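Local atomic coordinates of citrinin polyketide synthase (PDB entry 5MPT), a protein that builds the polyketide precursor of the mycotoxin citrinin as a multidomain non-reducing synthase, whose C-methyltransferase domain, the part described here, methylates the growing chain. Residues A[145-149]-A[325-329]. Numbering follows the deposited sequence.
Sequences TGSKF and FIFGL
Phe149 and Phe325 form the aromatic part of this buried contact. Their planes are inclined by only 24° but displaced so far that the rings hardly overlap, the centroids standing 4.9 Å apart. Phe325 CE1 sits over one face of the Phe149 ring, near its margin, 3.4 Å from Phe149 CE1. With CG anti to the backbone N (chi1 179°), Phe325 sends its ring toward Gly146, the first residue of the type I beta turn Gly146 to Phe149, where Phe325 CE2 comes within 3.6 Å of Gly146 CA.

Apolar contacts continue from the rings. The two methyls of Leu329 divide the work, CD2 lying 3.9 Å from Phe149 CE1 and CD1 3.8 Å from Thr145 CB. The Thr145 hydroxyl OG1 lies against Ile326 CG1, the two side chains crossing at about a right angle; other neighbours of Ile326 include Leu141 and Ile163.

The polar link is a single water. Its O is hydrogen-bonded to Thr145 OG1 (2.6 Å) and donates to Phe325 O (2.9 Å), while resting over one face of the Phe325 ring.

Ile56 of helix 40-62 packs on Phe325, and Ile92 of helix 86-98 touches both rings, so helix 321-327 packs among helices of the N-terminal part of the CMeT domain. Ile326 is about 8 Å, side chain to side chain, from the active-site Tyr177. Cohesion between the segments is therefore mainly apolar, with the water bridging the buried threonine hydroxyl and the main-chain carbonyl of Phe325.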
ATOM      1  N   THR A 145      -5.733  12.821 -10.189  1.00 24.99           N
ATOM      2  CA  THR A 145      -7.026  12.937  -9.517  1.00 26.48           C
ATOM      3  C   THR A 145      -7.197  14.319  -8.917  1.00 25.56           C
ATOM      4  O   THR A 145      -8.300  14.869  -8.934  1.00 24.74           O
ATOM      5  CB  THR A 145      -7.184  11.874  -8.417  1.00 28.37           C
ATOM      6  OG1 THR A 145      -6.126  12.006  -7.467  1.00 27.71           O
ATOM      7  CG2 THR A 145      -7.148  10.467  -8.996  1.00 29.40           C
ATOM      8  N   GLY A 146      -6.107  14.894  -8.403  1.00 25.29           N
ATOM      9  CA  GLY A 146      -6.182  16.167  -7.695  1.00 23.85           C
ATOM     10  C   GLY A 146      -6.727  17.302  -8.540  1.00 25.20           C
ATOM     11  O   GLY A 146      -7.464  18.150  -8.037  1.00 26.34           O
ATOM     12  N   SER A 147      -6.349  17.351  -9.825  1.00 26.55           N
ATOM     13  CA  SER A 147      -6.847  18.382 -10.729  1.00 27.55           C
ATOM     14  C   SER A 147      -8.317  18.192 -11.053  1.00 27.46           C
ATOM     15  O   SER A 147      -8.940  19.122 -11.565  1.00 26.81           O
ATOM     16  CB  SER A 147      -6.051  18.377 -12.031  1.00 30.27           C
ATOM     17  OG  SER A 147      -6.306  17.179 -12.747  1.00 32.17           O
ATOM     18  N   LYS A 148      -8.878  17.011 -10.797  1.00 25.33           N
ATOM     19  CA  LYS A 148     -10.290  16.749 -11.026  1.00 26.35           C
ATOM     20  C   LYS A 148     -11.018  16.492  -9.710  1.00 25.24           C
ATOM     21  O   LYS A 148     -12.021  15.774  -9.672  1.00 24.59           O
ATOM     22  CB  LYS A 148     -10.486  15.560 -11.973  1.00 30.82           C
ATOM     23  CG  LYS A 148      -9.700  15.618 -13.276  1.00 40.63           C
ATOM     24  CD  LYS A 148     -10.407  16.338 -14.401  1.00 52.39           C
ATOM     25  CE  LYS A 148      -9.595  16.236 -15.697  1.00 61.72           C
ATOM     26  NZ  LYS A 148      -8.219  16.842 -15.582  1.00 65.63           N
ATOM     27  N   PHE A 149     -10.529  17.088  -8.625  1.00 25.52           N
ATOM     28  CA  PHE A 149     -10.995  16.715  -7.293  1.00 22.95           C
ATOM     29  C   PHE A 149     -12.434  17.140  -7.056  1.00 21.75           C
ATOM     30  O   PHE A 149     -13.227  16.372  -6.503  1.00 23.98           O
ATOM     31  CB  PHE A 149     -10.086  17.318  -6.226  1.00 22.21           C
ATOM     32  CG  PHE A 149     -10.314  16.752  -4.865  1.00 25.45           C
ATOM     33  CD1 PHE A 149      -9.864  15.485  -4.564  1.00 27.69           C
ATOM     34  CD2 PHE A 149     -10.952  17.475  -3.883  1.00 25.58           C
ATOM     35  CE1 PHE A 149     -10.074  14.935  -3.328  1.00 26.74           C
ATOM     36  CE2 PHE A 149     -11.168  16.930  -2.630  1.00 25.89           C
ATOM     37  CZ  PHE A 149     -10.693  15.655  -2.352  1.00 25.01           C
ATOM     38  N   PHE A 325      -5.185  11.160  -0.059  1.00 21.69           N
ATOM     39  CA  PHE A 325      -5.806  12.124  -0.965  1.00 22.75           C
ATOM     40  C   PHE A 325      -6.286  11.453  -2.241  1.00 24.58           C
ATOM     41  O   PHE A 325      -7.343  11.802  -2.782  1.00 26.07           O
ATOM     42  CB  PHE A 325      -4.799  13.215  -1.288  1.00 21.53           C
ATOM     43  CG  PHE A 325      -5.307  14.268  -2.231  1.00 23.49           C
ATOM     44  CD1 PHE A 325      -6.406  15.048  -1.909  1.00 25.63           C
ATOM     45  CD2 PHE A 325      -4.687  14.490  -3.455  1.00 24.09           C
ATOM     46  CE1 PHE A 325      -6.853  16.021  -2.776  1.00 25.96           C
ATOM     47  CE2 PHE A 325      -5.133  15.474  -4.321  1.00 24.60           C
ATOM     48  CZ  PHE A 325      -6.243  16.208  -3.989  1.00 25.06           C
ATOM     49  N   ILE A 326      -5.521  10.484  -2.737  1.00 24.94           N
ATOM     50  CA  ILE A 326      -5.859   9.779  -3.968  1.00 25.54           C
ATOM     51  C   ILE A 326      -6.762   8.601  -3.691  1.00 26.46           C
ATOM     52  O   ILE A 326      -7.831   8.473  -4.281  1.00 25.73           O
ATOM     53  CB  ILE A 326      -4.602   9.271  -4.676  1.00 22.76           C
ATOM     54  CG1 ILE A 326      -3.698  10.450  -5.013  1.00 23.38           C
ATOM     55  CG2 ILE A 326      -4.976   8.451  -5.920  1.00 23.29           C
ATOM     56  CD1 ILE A 326      -2.311  10.074  -5.470  1.00 25.11           C
ATOM     57  N   PHE A 327      -6.277   7.672  -2.875  1.00 27.25           N
ATOM     58  CA  PHE A 327      -7.012   6.438  -2.678  1.00 24.77           C
ATOM     59  C   PHE A 327      -8.277   6.649  -1.885  1.00 25.01           C
ATOM     60  O   PHE A 327      -9.223   5.860  -2.027  1.00 24.57           O
ATOM     61  CB  PHE A 327      -6.107   5.408  -2.009  1.00 23.08           C
ATOM     62  CG  PHE A 327      -5.050   4.870  -2.925  1.00 26.71           C
ATOM     63  CD1 PHE A 327      -3.827   5.494  -3.047  1.00 26.35           C
ATOM     64  CD2 PHE A 327      -5.276   3.705  -3.644  1.00 31.05           C
ATOM     65  CE1 PHE A 327      -2.851   5.003  -3.909  1.00 28.87           C
ATOM     66  CE2 PHE A 327      -4.291   3.188  -4.486  1.00 32.86           C
ATOM     67  CZ  PHE A 327      -3.092   3.833  -4.621  1.00 31.25           C
ATOM     68  N   GLY A 328      -8.355   7.730  -1.109  1.00 26.14           N
ATOM     69  CA  GLY A 328      -9.564   7.983  -0.375  1.00 26.14           C
ATOM     70  C   GLY A 328     -10.758   8.245  -1.262  1.00 27.52           C
ATOM     71  O   GLY A 328     -11.892   8.166  -0.780  1.00 29.30           O
ATOM     72  N   LEU A 329     -10.534   8.500  -2.552  1.00 25.66           N
ATOM     73  CA  LEU A 329     -11.607   8.659  -3.522  1.00 25.33           C
ATOM     74  C   LEU A 329     -12.230   7.334  -3.941  1.00 26.47           C
ATOM     75  O   LEU A 329     -13.251   7.359  -4.649  1.00 30.18           O
ATOM     76  CB  LEU A 329     -11.100   9.330  -4.794  1.00 25.18           C
ATOM     77  CG  LEU A 329     -10.673  10.790  -4.750  1.00 29.54           C
ATOM     78  CD1 LEU A 329     -10.016  11.142  -6.053  1.00 28.20           C
ATOM     79  CD2 LEU A 329     -11.898  11.656  -4.512  1.00 34.44           C
TER
HETATM   80  O   HOH W   1      -7.244  13.152  -5.369  1.00 26.70           O